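Local coordinates for protein isomerase/lactonizing enzyme (Agrobacterium tumefaciens, PDB 1RVK) that is of unknown function but belongs to the enolase superfamily and probably uses a bound magnesium ion to stabilise an enolate-type intermediate of a carboxylate substrate, at residues Arg202-Ala207 against Cys325-Arg330; Thr159-Lys162 against Gly167-Leu170; Cys306-Asn311 against His317-Thr322; Arg221-Leu226 against Leu250-Val255; Asp277-Gly282 against Met296-Ala301. One frame throughout, in Å; residues are numbered along the deposited sequence.

All five contacts belong to the C-terminal barrel of the enolase fold. Interaction 1 spans its interior and holds Asp206 of the magnesium site, with Glu232 and Glu258; interactions 2, 3 and 5 pack helices outside barrel strands, and interaction 4 joins a helix to the loop leading into one. Neighbouring strands join interactions 1 and 2 (Met204 O to Leu170 N, 2.9 Å), interactions 4 and 5 (Val254 O to Ile278 N, 3.2 Å), and interactions 5 and 3 (Glu307 N to Leu279 O, 3.0 Å). A salt bridge, Arg280 NH1 to Glu329 OE2 (2.9 Å), links interactions 5 and 1. Side chains of Ile168, Val308, Leu223 and Thr281 lie about 11 to 13 Å from magnesium.

Interaction 1 (Arg202-Ala207 against Cys325-Arg330); sequences RLMIDA and CRWYER. With MG (magnesium ion), chain B.
Arg202 and Met204 of one barrel strand reach inward to meet Arg326 and Trp327, across the interior of the modified TIM barrel of the enolase superfamily. The backbones stay far apart, Arg202 CA lying 11.1 Å from Trp327 CA, and side chains alone span the gap. Two guanidinium groups stack: that of Arg202 lies flat on that of Arg326, with planes 20° apart and NH2 of Arg326 3.4 Å from CZ of Arg202. Like charges thus come close, and a salt bridge from Arg202 NH1 to Asp229 probably eases their repulsion. Apolar contact centres on the indole. The CD of Arg202 comes within 3.5 Å of Trp327 CZ2, while its chain runs extended past the ring to the stacked group. Arg326 CG covers one indole face toward the rim. Met204, a selenomethionine, makes an oblique Met-aromatic contact, its SE 5.3 Å from the centre of the five-membered ring and its CE 3.8 Å from NE1. Metal binding lies further along this segment: alongside Glu232 and Glu258, Asp206 OD1 holds the magnesium at 2.1 Å, and OD2 accepts a bond from a metal-bound water. A second metal-bound water donates to Glu329 OE1 at 3.2 Å.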
# COMPACT_ATOMS: atom_id res chain seq x y z
N ARG A 202 19.34 -0.91 -5.23
CA ARG A 202 18.51 -2.10 -5.14
C ARG A 202 17.33 -1.99 -6.10
O ARG A 202 16.66 -0.95 -6.16
CB ARG A 202 18.05 -2.32 -3.70
CG ARG A 202 19.17 -2.82 -2.78
CD ARG A 202 18.76 -2.85 -1.32
NE ARG A 202 19.84 -3.35 -0.46
CZ ARG A 202 20.13 -4.64 -0.30
NH1 ARG A 202 19.43 -5.57 -0.94
NH2 ARG A 202 21.13 -5.00 0.49
N LEU A 203 17.08 -3.05 -6.86
CA LEU A 203 16.01 -3.06 -7.85
C LEU A 203 15.02 -4.20 -7.69
O LEU A 203 15.40 -5.32 -7.35
CB LEU A 203 16.60 -3.13 -9.26
CG LEU A 203 17.52 -1.98 -9.67
CD1 LEU A 203 18.07 -2.22 -11.08
CD2 LEU A 203 16.74 -0.68 -9.61
N MSE A 204 13.75 -3.90 -7.95
CA MSE A 204 12.71 -4.90 -7.85
C MSE A 204 11.69 -4.72 -8.97
O MSE A 204 11.60 -3.66 -9.59
CB MSE A 204 12.05 -4.83 -6.48
CG MSE A 204 13.05 -5.16 -5.38
SE MSE A 204 13.79 -3.58 -4.59
CE MSE A 204 12.19 -3.40 -3.60
N ILE A 205 10.93 -5.78 -9.23
CA ILE A 205 9.94 -5.74 -10.30
C ILE A 205 8.61 -6.35 -9.87
O ILE A 205 8.57 -7.43 -9.28
CB ILE A 205 10.46 -6.49 -11.56
CG1 ILE A 205 9.35 -6.61 -12.61
CG2 ILE A 205 10.97 -7.87 -11.18
CD1 ILE A 205 9.01 -5.32 -13.30
N ASP A 206 7.54 -5.63 -10.19
CA ASP A 206 6.17 -6.05 -9.90
C ASP A 206 5.52 -6.02 -11.28
O ASP A 206 4.96 -5.00 -11.69
CB ASP A 206 5.52 -5.05 -8.95
CG ASP A 206 4.15 -5.48 -8.48
OD1 ASP A 206 3.57 -4.74 -7.68
OD2 ASP A 206 3.65 -6.55 -8.89
N ALA A 207 5.61 -7.13 -12.00
CA ALA A 207 5.08 -7.22 -13.35
C ALA A 207 3.62 -7.65 -13.41
O ALA A 207 2.97 -7.81 -12.39
CB ALA A 207 5.93 -8.18 -14.17
N CYS A 325 11.17 -5.38 8.07
CA CYS A 325 10.65 -4.81 6.84
C CYS A 325 11.75 -3.88 6.34
O CYS A 325 12.13 -2.94 7.04
CB CYS A 325 9.37 -4.01 7.11
SG CYS A 325 8.68 -3.20 5.66
N ARG A 326 12.28 -4.15 5.15
CA ARG A 326 13.36 -3.34 4.62
C ARG A 326 12.96 -1.93 4.19
O ARG A 326 13.73 -0.99 4.36
CB ARG A 326 14.03 -4.07 3.45
CG ARG A 326 15.30 -3.42 2.94
CD ARG A 326 15.84 -4.13 1.70
NE ARG A 326 16.42 -5.44 1.98
CZ ARG A 326 17.66 -5.62 2.44
NH1 ARG A 326 18.11 -6.84 2.68
NH2 ARG A 326 18.45 -4.57 2.66
N TRP A 327 11.75 -1.78 3.66
CA TRP A 327 11.33 -0.47 3.16
C TRP A 327 9.92 0.00 3.44
O TRP A 327 9.05 -0.73 3.90
CB TRP A 327 11.42 -0.42 1.63
CG TRP A 327 12.53 -1.13 0.96
CD1 TRP A 327 12.57 -2.44 0.59
CD2 TRP A 327 13.72 -0.53 0.44
NE1 TRP A 327 13.70 -2.69 -0.15
CE2 TRP A 327 14.42 -1.53 -0.26
CE3 TRP A 327 14.25 0.77 0.49
CZ2 TRP A 327 15.64 -1.28 -0.90
CZ3 TRP A 327 15.45 1.02 -0.16
CH2 TRP A 327 16.13 -0.00 -0.84
N TYR A 328 9.72 1.27 3.08
CA TYR A 328 8.42 1.92 3.10
C TYR A 328 8.27 2.12 1.59
O TYR A 328 9.23 2.52 0.92
CB TYR A 328 8.46 3.28 3.79
CG TYR A 328 7.30 4.18 3.41
CD1 TYR A 328 7.49 5.29 2.59
CD2 TYR A 328 6.00 3.92 3.87
CE1 TYR A 328 6.44 6.13 2.25
CE2 TYR A 328 4.93 4.76 3.54
CZ TYR A 328 5.16 5.87 2.73
OH TYR A 328 4.13 6.72 2.42
N GLU A 329 7.10 1.82 1.06
CA GLU A 329 6.85 1.96 -0.38
C GLU A 329 6.35 3.36 -0.68
O GLU A 329 5.23 3.71 -0.31
CB GLU A 329 5.83 0.92 -0.84
CG GLU A 329 5.59 0.94 -2.34
CD GLU A 329 4.77 -0.24 -2.81
OE1 GLU A 329 4.59 -0.36 -4.04
OE2 GLU A 329 4.30 -1.05 -1.97
N ARG A 330 7.18 4.16 -1.34
CA ARG A 330 6.82 5.54 -1.67
C ARG A 330 6.43 5.66 -3.14
O ARG A 330 7.27 5.50 -4.03
CB ARG A 330 7.99 6.47 -1.35
CG ARG A 330 7.61 7.93 -1.08
CD ARG A 330 8.75 8.66 -0.37
NE ARG A 330 8.35 9.99 0.12
CZ ARG A 330 8.52 11.12 -0.55
NH1 ARG A 330 9.10 11.12 -1.75
NH2 ARG A 330 8.11 12.27 -0.03
MG MG B . 2.51 -4.96 -5.88
O HOH W 1 1.90 -6.95 -6.69
O HOH W 2 3.20 -2.81 -5.50
O HOH W 3 0.55 -4.02 -6.59

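Interaction 2 (Thr159-Lys162 against Gly167-Leu170); sequences TLVK and GIKL
Back to back with Ile168, which packs on Leu160 and Val161, Lys169 sends its NZ into the barrel interior, where several groups grip it: salt bridges run to Glu232 and Glu329 and a hydrogen bond to the hydroxyl of Tyr134. Glu232 also binds the magnesium, so NZ sits in the second shell of the metal, tied to one of its ligands. The contact itself lies on the other side of the strand and is wholly apolar. Ile168 points at the helix and uses both of its branches. CG1 stands beside the backbone N (chi1 -62°), and the chain continues extended, so that CD1 arrives 3.9 Å from CG2 of Val161; the two side chains are set nearly square to one another. The shorter branch, CG2, lies 4.2 Å from CD1 of Leu160. Leu160 aims its CB at the strand, whereas Val161 flanks the isoleucine and offers one methyl. No hydrogen bond joins the two segments, whose nearest CA atoms, those of Leu160 and Ile168, are 7.8 Å apart. Ile137 of the preceding strand touches both Leu160 and Ile168, while Ile201 lies against Val161 and Ile168, extending the apolar layer around the contact. Helix 150-163 thereby settles on the strand that follows it, in the beta-alpha-beta crossover from strand 130-137 to the parallel strand 167-171, the repeating unit of a TIM-type barrel.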
# COMPACT_ATOMS: atom_id res chain seq x y z
N THR A 159 16.60 9.77 -12.46
CA THR A 159 16.01 10.89 -11.74
C THR A 159 15.72 10.53 -10.28
O THR A 159 15.93 11.33 -9.38
CB THR A 159 14.72 11.36 -12.43
OG1 THR A 159 15.03 11.88 -13.73
CG2 THR A 159 14.03 12.45 -11.62
N LEU A 160 15.24 9.31 -10.06
CA LEU A 160 14.92 8.87 -8.70
C LEU A 160 16.18 8.68 -7.85
O LEU A 160 16.17 8.94 -6.65
CB LEU A 160 14.11 7.57 -8.75
CG LEU A 160 12.75 7.67 -9.44
CD1 LEU A 160 12.10 6.29 -9.46
CD2 LEU A 160 11.85 8.68 -8.72
N VAL A 161 17.27 8.22 -8.47
CA VAL A 161 18.51 8.04 -7.74
C VAL A 161 19.02 9.41 -7.31
O VAL A 161 19.50 9.59 -6.19
CB VAL A 161 19.58 7.33 -8.61
CG1 VAL A 161 20.93 7.36 -7.92
CG2 VAL A 161 19.16 5.88 -8.85
N LYS A 162 18.90 10.38 -8.20
CA LYS A 162 19.32 11.75 -7.90
C LYS A 162 18.53 12.29 -6.71
O LYS A 162 19.08 13.00 -5.86
CB LYS A 162 19.11 12.64 -9.12
CG LYS A 162 19.58 14.08 -8.94
CD LYS A 162 19.35 14.89 -10.21
CE LYS A 162 19.82 16.33 -10.05
NZ LYS A 162 19.10 17.04 -8.95
N GLY A 167 16.49 2.49 -3.41
CA GLY A 167 15.87 1.33 -4.02
C GLY A 167 14.82 1.80 -5.01
O GLY A 167 14.27 2.88 -4.84
N ILE A 168 14.56 1.01 -6.04
CA ILE A 168 13.58 1.36 -7.06
C ILE A 168 12.81 0.13 -7.50
O ILE A 168 13.42 -0.90 -7.79
CB ILE A 168 14.28 1.95 -8.31
CG1 ILE A 168 15.02 3.23 -7.94
CG2 ILE A 168 13.25 2.24 -9.41
CD1 ILE A 168 15.92 3.75 -9.04
N LYS A 169 11.48 0.23 -7.56
CA LYS A 169 10.68 -0.91 -8.01
C LYS A 169 9.91 -0.54 -9.27
O LYS A 169 9.24 0.49 -9.32
CB LYS A 169 9.69 -1.36 -6.94
CG LYS A 169 8.97 -2.66 -7.33
CD LYS A 169 8.12 -3.24 -6.20
CE LYS A 169 6.80 -2.51 -6.05
NZ LYS A 169 6.03 -3.01 -4.88
N LEU A 170 10.01 -1.39 -10.28
CA LEU A 170 9.29 -1.13 -11.52
C LEU A 170 7.98 -1.89 -11.56
O LEU A 170 7.93 -3.05 -11.14
CB LEU A 170 10.09 -1.57 -12.74
CG LEU A 170 11.49 -1.05 -13.09
CD1 LEU A 170 11.85 -1.58 -14.47
CD2 LEU A 170 11.52 0.46 -13.08

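Interaction 3 (Cys306-Asn311 against His317-Thr322); sequences CEVHGN and HVVAAT
Val308 meets Val318 and Val319 through aliphatic branches alone, so no flat group has a face or an edge in the contact. The flat groups of the two segments are tied elsewhere. His309 bonds Asp285 through ND1, His317 receives the backbone N-H of Tyr121 at its ND1, and the two oxygens of the Glu307 carboxylate take the backbone N-H groups of Arg326 and Trp327 in turn. The buried valines supply the packing. Val308 and Val319 lie alongside each other, pointing opposite ways, which brings CG2 of Val308 to 3.8 Å from CG2 of Val319. That same Val319 methyl is also 3.8 Å from CB of Val308, and so rests against the branch point as well as the tip. Val308 CG2, set anti to the carbonyl carbon, further approaches Val318 CG1 at 4.2 Å. One methyl of the strand is therefore shared by two consecutive helix residues. Where the helix runs out, Thr322 OG1 gives a hydrogen bond of 3.0 Å to the carbonyl O of Val318, one turn back. The donor is tilted 29° from the carbonyl plane. It adds a side-chain bond where the backbone bonds from the N-H groups of Ala321 and Thr322 are weak. Strand 306-308 is the parallel neighbour of strand 278-281 in the barrel, and helix 313-321 lies outside it, with Val318 also against Leu293 of helix 289-301 and His317 and Ala320 against helix 120-124.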
# COMPACT_ATOMS: atom_id res chain seq x y z
N CYS A 306 8.71 -8.96 6.07
CA CYS A 306 7.36 -8.81 5.55
C CYS A 306 7.30 -7.38 5.03
O CYS A 306 7.24 -6.43 5.81
CB CYS A 306 6.32 -9.03 6.65
SG CYS A 306 4.62 -9.10 6.03
N GLU A 307 7.32 -7.24 3.71
CA GLU A 307 7.30 -5.92 3.08
C GLU A 307 5.88 -5.38 2.99
O GLU A 307 4.97 -6.06 2.53
CB GLU A 307 7.96 -6.02 1.70
CG GLU A 307 9.42 -6.50 1.75
CD GLU A 307 10.33 -5.57 2.54
OE1 GLU A 307 10.19 -4.34 2.40
OE2 GLU A 307 11.21 -6.06 3.28
N VAL A 308 5.71 -4.14 3.45
CA VAL A 308 4.40 -3.50 3.49
C VAL A 308 4.02 -2.78 2.21
O VAL A 308 4.71 -1.87 1.76
CB VAL A 308 4.32 -2.51 4.67
CG1 VAL A 308 2.92 -1.93 4.77
CG2 VAL A 308 4.70 -3.23 5.97
N HIS A 309 2.90 -3.22 1.63
CA HIS A 309 2.39 -2.65 0.39
C HIS A 309 1.62 -1.36 0.60
O HIS A 309 0.70 -1.31 1.42
CB HIS A 309 1.47 -3.64 -0.32
CG HIS A 309 0.64 -3.02 -1.41
ND1 HIS A 309 -0.73 -3.05 -1.41
CD2 HIS A 309 1.00 -2.32 -2.51
CE1 HIS A 309 -1.19 -2.40 -2.47
NE2 HIS A 309 -0.15 -1.95 -3.16
N GLY A 310 1.98 -0.33 -0.16
CA GLY A 310 1.26 0.93 -0.08
C GLY A 310 1.89 2.06 0.69
O GLY A 310 2.60 1.85 1.67
N ASN A 311 1.62 3.27 0.23
CA ASN A 311 2.12 4.48 0.87
C ASN A 311 1.06 4.99 1.85
O ASN A 311 0.11 4.28 2.18
CB ASN A 311 2.43 5.54 -0.19
CG ASN A 311 1.17 6.09 -0.84
OD1 ASN A 311 0.18 5.38 -1.00
ND2 ASN A 311 1.22 7.36 -1.24
N HIS A 317 3.27 3.94 9.55
CA HIS A 317 3.31 3.66 10.98
C HIS A 317 3.58 2.19 11.27
O HIS A 317 4.24 1.86 12.26
CB HIS A 317 2.02 4.14 11.64
CG HIS A 317 1.99 5.61 11.90
ND1 HIS A 317 2.42 6.16 13.09
CD2 HIS A 317 1.67 6.66 11.10
CE1 HIS A 317 2.36 7.48 13.02
NE2 HIS A 317 1.91 7.81 11.82
N VAL A 318 3.07 1.30 10.42
CA VAL A 318 3.31 -0.13 10.62
C VAL A 318 4.81 -0.38 10.41
O VAL A 318 5.44 -1.09 11.19
CB VAL A 318 2.50 -0.99 9.62
CG1 VAL A 318 2.92 -2.45 9.72
CG2 VAL A 318 1.01 -0.86 9.93
N VAL A 319 5.37 0.22 9.37
CA VAL A 319 6.79 0.05 9.08
C VAL A 319 7.67 0.61 10.21
O VAL A 319 8.68 0.01 10.57
CB VAL A 319 7.16 0.74 7.75
CG1 VAL A 319 8.68 0.72 7.54
CG2 VAL A 319 6.47 0.04 6.59
N ALA A 320 7.29 1.75 10.76
CA ALA A 320 8.06 2.38 11.83
C ALA A 320 7.99 1.60 13.14
O ALA A 320 8.90 1.69 13.98
CB ALA A 320 7.58 3.81 12.05
N ALA A 321 6.92 0.83 13.32
CA ALA A 321 6.74 0.06 14.54
C ALA A 321 7.37 -1.32 14.50
O ALA A 321 7.39 -2.02 15.52
CB ALA A 321 5.24 -0.06 14.84
N THR A 322 7.88 -1.73 13.34
CA THR A 322 8.47 -3.05 13.21
C THR A 322 9.89 -3.05 12.66
O THR A 322 10.33 -2.08 12.04
CB THR A 322 7.58 -3.95 12.33
OG1 THR A 322 7.42 -3.34 11.04
CG2 THR A 322 6.21 -4.13 12.96

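Interaction 4 (Arg221-Leu226 against Leu250-Val255); sequences RGLEKL and LDIPVV
Leu223 and Ile252 form the close-packed, buried half of this contact, while Glu224 and Asp251 meet on its solvent side. Ile252 holds CG1 anti to its backbone N (chi1 -177°) and stays extended beyond it, which carries CD1 out to the helix. There CD1 lies 3.8 Å from CD2 of Leu223 and 4.0 Å from CB of Leu223, touching both the base and the tip of the leucine. Ile231 of strand 230-232 backs both side chains from the barrel. Leu250, just past helix 240-249, adds a methyl: its CD2 is 3.8 Å from the backbone N of Arg221, earlier in helix 213-224, whose own CB points away. Within the (beta/alpha) barrel the contact joins the later part of helix 213-224 to the loop that leads from helix 240-249 into strand 254-256. The strands following the two helices, 230-232 and 254-256, run parallel side by side. The loop is held at its strand end too, where Val254 N donates to the carboxylate of Asp277. On the solvent side the geometry is less settled. Glu224 OE2 approaches Asp251 OD1 to 3.0 Å, two acceptors that form no hydrogen bond with each other, their carboxylate planes 73° apart. Both acids are exposed at the rim of the contact and would be expected to repel each other. Glu224 has an unusual first torsion (chi1 -115°), and its bent chain also lays OE2 3.5 Å from Asp251 CB.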
# COMPACT_ATOMS: atom_id res chain seq x y z
N ARG A 221 13.84 -15.88 -14.69
CA ARG A 221 15.15 -16.31 -15.16
C ARG A 221 15.94 -15.15 -15.75
O ARG A 221 17.15 -15.05 -15.59
CB ARG A 221 15.01 -17.42 -16.21
CG ARG A 221 14.59 -18.75 -15.63
CD ARG A 221 14.59 -19.84 -16.69
NE ARG A 221 14.47 -21.17 -16.09
CZ ARG A 221 15.39 -21.72 -15.30
NH1 ARG A 221 16.51 -21.05 -15.01
NH2 ARG A 221 15.20 -22.93 -14.80
N GLY A 222 15.23 -14.26 -16.45
CA GLY A 222 15.88 -13.11 -17.04
C GLY A 222 16.36 -12.13 -15.99
O GLY A 222 17.35 -11.43 -16.19
N LEU A 223 15.65 -12.08 -14.87
CA LEU A 223 16.01 -11.18 -13.78
C LEU A 223 17.31 -11.58 -13.10
O LEU A 223 18.01 -10.74 -12.55
CB LEU A 223 14.88 -11.15 -12.74
CG LEU A 223 13.70 -10.21 -12.95
CD1 LEU A 223 13.28 -10.19 -14.40
CD2 LEU A 223 12.55 -10.65 -12.06
N GLU A 224 17.62 -12.87 -13.14
CA GLU A 224 18.83 -13.40 -12.52
C GLU A 224 20.10 -12.64 -12.90
O GLU A 224 20.87 -12.23 -12.03
CB GLU A 224 19.01 -14.88 -12.88
CG GLU A 224 18.91 -15.82 -11.68
CD GLU A 224 20.04 -15.62 -10.68
OE1 GLU A 224 20.21 -14.48 -10.19
OE2 GLU A 224 20.76 -16.60 -10.39
N LYS A 225 20.33 -12.46 -14.20
CA LYS A 225 21.52 -11.76 -14.66
C LYS A 225 21.54 -10.27 -14.33
O LYS A 225 22.57 -9.61 -14.48
CB LYS A 225 21.69 -11.95 -16.18
CG LYS A 225 20.42 -11.75 -16.99
CD LYS A 225 19.58 -13.02 -17.05
CE LYS A 225 20.28 -14.12 -17.84
NZ LYS A 225 19.43 -15.33 -18.00
N LEU A 226 20.41 -9.73 -13.87
CA LEU A 226 20.33 -8.31 -13.52
C LEU A 226 20.46 -8.04 -12.03
O LEU A 226 20.47 -6.88 -11.61
CB LEU A 226 19.02 -7.71 -14.04
CG LEU A 226 18.84 -7.58 -15.55
CD1 LEU A 226 20.00 -6.78 -16.13
CD2 LEU A 226 18.79 -8.96 -16.19
N LEU A 250 13.13 -20.58 -9.09
CA LEU A 250 13.85 -19.33 -9.29
C LEU A 250 14.88 -19.09 -8.20
O LEU A 250 14.70 -19.54 -7.07
CB LEU A 250 12.89 -18.14 -9.29
CG LEU A 250 11.90 -17.94 -10.44
CD1 LEU A 250 11.22 -16.59 -10.29
CD2 LEU A 250 12.63 -18.01 -11.78
N ASP A 251 15.95 -18.38 -8.53
CA ASP A 251 16.97 -18.05 -7.56
C ASP A 251 16.57 -16.73 -6.88
O ASP A 251 16.76 -16.56 -5.68
CB ASP A 251 18.34 -17.89 -8.23
CG ASP A 251 19.01 -19.23 -8.51
OD1 ASP A 251 20.08 -19.23 -9.16
OD2 ASP A 251 18.47 -20.27 -8.08
N ILE A 252 16.01 -15.81 -7.67
CA ILE A 252 15.59 -14.52 -7.15
C ILE A 252 14.45 -14.68 -6.14
O ILE A 252 13.53 -15.48 -6.35
CB ILE A 252 15.13 -13.56 -8.30
CG1 ILE A 252 14.76 -12.19 -7.73
CG2 ILE A 252 13.94 -14.16 -9.04
CD1 ILE A 252 14.49 -11.13 -8.79
N PRO A 253 14.51 -13.93 -5.03
CA PRO A 253 13.45 -14.03 -4.02
C PRO A 253 12.08 -13.64 -4.55
O PRO A 253 11.93 -12.69 -5.33
CB PRO A 253 13.93 -13.07 -2.93
CG PRO A 253 15.43 -13.17 -3.04
CD PRO A 253 15.64 -13.13 -4.54
N VAL A 254 11.07 -14.40 -4.14
CA VAL A 254 9.69 -14.15 -4.52
C VAL A 254 9.02 -13.54 -3.29
O VAL A 254 9.12 -14.10 -2.19
CB VAL A 254 8.95 -15.46 -4.89
CG1 VAL A 254 7.47 -15.19 -5.08
CG2 VAL A 254 9.55 -16.03 -6.16
N VAL A 255 8.36 -12.40 -3.45
CA VAL A 255 7.69 -11.74 -2.34
C VAL A 255 6.19 -11.78 -2.55
O VAL A 255 5.71 -11.54 -3.66
CB VAL A 255 8.13 -10.27 -2.20
CG1 VAL A 255 7.47 -9.63 -0.98
CG2 VAL A 255 9.63 -10.19 -2.07

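Interaction 5 (Asp277-Gly282 against Met296-Ala301); sequences DILRTG and MHLAEA
Leu279 and Thr281 point outward from a barrel strand at Met296, Leu298 and Ala299 of the helix that covers it, the strand-helix layering of a TIM-type barrel. Strand 278-281 and helix segment 296-301 run antiparallel at 173°, their axes 9.3 Å apart. Leu279 has its CG anti to the backbone N (chi1 -162°) and enters the helix surface with a single methyl. CD2 lies 3.9 Å from CB of Ala299, at the nearest backbone pair, Leu279 and Ala299, and 4.4 Å from CD2 of Leu298. Leu298 in turn leans on Ile271 of helix 263-272, which also touches Leu279, so helix 263-272 also takes part in this packing. Thr281 and Met296 lie nearly perpendicular. The CB of Met296, a selenomethionine, points away from the strand, but bends at chi2 and chi3 bring SE back over Thr281. Thr281 divides its two branches: CG2 faces the selenium, while OG1 forms a hydrogen bond with OG1 of Thr295, the residue just before Met296. Between these two outward residues, Arg280 points the other way, into the barrel, where NE bonds Glu258 of the magnesium site. No hydrogen bond crosses between the two segments themselves. The approach of Thr281 CG2 to Met296 SE measures 4.1 Å.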
# COMPACT_ATOMS: atom_id res chain seq x y z
N ASP A 277 9.58 -16.29 -0.42
CA ASP A 277 10.84 -16.14 0.32
C ASP A 277 10.76 -14.92 1.24
O ASP A 277 11.48 -14.83 2.23
CB ASP A 277 11.99 -15.96 -0.66
CG ASP A 277 12.07 -17.09 -1.67
OD1 ASP A 277 12.39 -18.23 -1.26
OD2 ASP A 277 11.81 -16.84 -2.86
N ILE A 278 9.88 -13.99 0.87
CA ILE A 278 9.65 -12.76 1.64
C ILE A 278 8.14 -12.62 1.68
O ILE A 278 7.48 -12.75 0.65
CB ILE A 278 10.25 -11.53 0.92
CG1 ILE A 278 11.75 -11.71 0.69
CG2 ILE A 278 9.99 -10.27 1.75
CD1 ILE A 278 12.35 -10.66 -0.23
N LEU A 279 7.58 -12.34 2.85
CA LEU A 279 6.14 -12.20 2.98
C LEU A 279 5.72 -10.78 2.60
O LEU A 279 6.55 -9.87 2.53
CB LEU A 279 5.71 -12.49 4.42
CG LEU A 279 4.22 -12.79 4.66
CD1 LEU A 279 3.84 -14.08 3.94
CD2 LEU A 279 3.96 -12.92 6.17
N ARG A 280 4.44 -10.59 2.33
CA ARG A 280 3.94 -9.27 1.99
C ARG A 280 2.61 -9.05 2.70
O ARG A 280 1.85 -9.99 2.92
CB ARG A 280 3.75 -9.11 0.48
CG ARG A 280 3.47 -7.67 0.02
CD ARG A 280 3.96 -7.50 -1.42
NE ARG A 280 3.76 -6.18 -2.02
CZ ARG A 280 4.36 -5.05 -1.64
NH1 ARG A 280 4.11 -3.92 -2.28
NH2 ARG A 280 5.20 -5.04 -0.61
N THR A 281 2.37 -7.81 3.08
CA THR A 281 1.13 -7.44 3.75
C THR A 281 0.87 -6.00 3.36
O THR A 281 1.63 -5.41 2.59
CB THR A 281 1.25 -7.55 5.29
OG1 THR A 281 -0.05 -7.41 5.88
CG2 THR A 281 2.17 -6.45 5.84
N GLY A 282 -0.21 -5.44 3.89
CA GLY A 282 -0.54 -4.06 3.60
C GLY A 282 -1.80 -3.75 4.37
O GLY A 282 -2.67 -4.61 4.49
N MSE A 296 3.13 -8.94 10.48
CA MSE A 296 4.54 -8.60 10.68
C MSE A 296 5.15 -9.52 11.73
O MSE A 296 6.27 -10.00 11.58
CB MSE A 296 4.69 -7.14 11.15
CG MSE A 296 4.24 -6.08 10.15
SE MSE A 296 5.23 -6.10 8.49
CE MSE A 296 7.03 -5.92 9.19
N HIS A 297 4.40 -9.75 12.81
CA HIS A 297 4.87 -10.61 13.89
C HIS A 297 4.97 -12.06 13.43
O HIS A 297 5.89 -12.79 13.80
CB HIS A 297 3.92 -10.48 15.09
CG HIS A 297 3.86 -9.10 15.64
ND1 HIS A 297 2.84 -8.67 16.47
CD2 HIS A 297 4.69 -8.04 15.49
CE1 HIS A 297 3.05 -7.41 16.80
NE2 HIS A 297 4.17 -7.00 16.23
N LEU A 298 4.00 -12.48 12.63
CA LEU A 298 3.98 -13.83 12.08
C LEU A 298 5.28 -14.07 11.31
O LEU A 298 5.98 -15.05 11.53
CB LEU A 298 2.78 -13.99 11.14
CG LEU A 298 2.78 -15.16 10.16
CD1 LEU A 298 2.69 -16.49 10.92
CD2 LEU A 298 1.60 -15.01 9.21
N ALA A 299 5.59 -13.15 10.40
CA ALA A 299 6.80 -13.27 9.59
C ALA A 299 8.05 -13.29 10.47
O ALA A 299 8.94 -14.12 10.28
CB ALA A 299 6.88 -12.12 8.59
N GLU A 300 8.11 -12.37 11.42
CA GLU A 300 9.27 -12.29 12.30
C GLU A 300 9.53 -13.60 13.05
O GLU A 300 10.68 -13.99 13.23
CB GLU A 300 9.10 -11.16 13.32
CG GLU A 300 10.32 -10.99 14.22
CD GLU A 300 10.05 -10.09 15.40
OE1 GLU A 300 10.91 -10.00 16.29
OE2 GLU A 300 8.96 -9.47 15.44
N ALA A 301 8.46 -14.27 13.49
CA ALA A 301 8.62 -15.52 14.22
C ALA A 301 9.30 -16.58 13.35
O ALA A 301 9.94 -17.50 13.87
CB ALA A 301 7.27 -16.03 14.72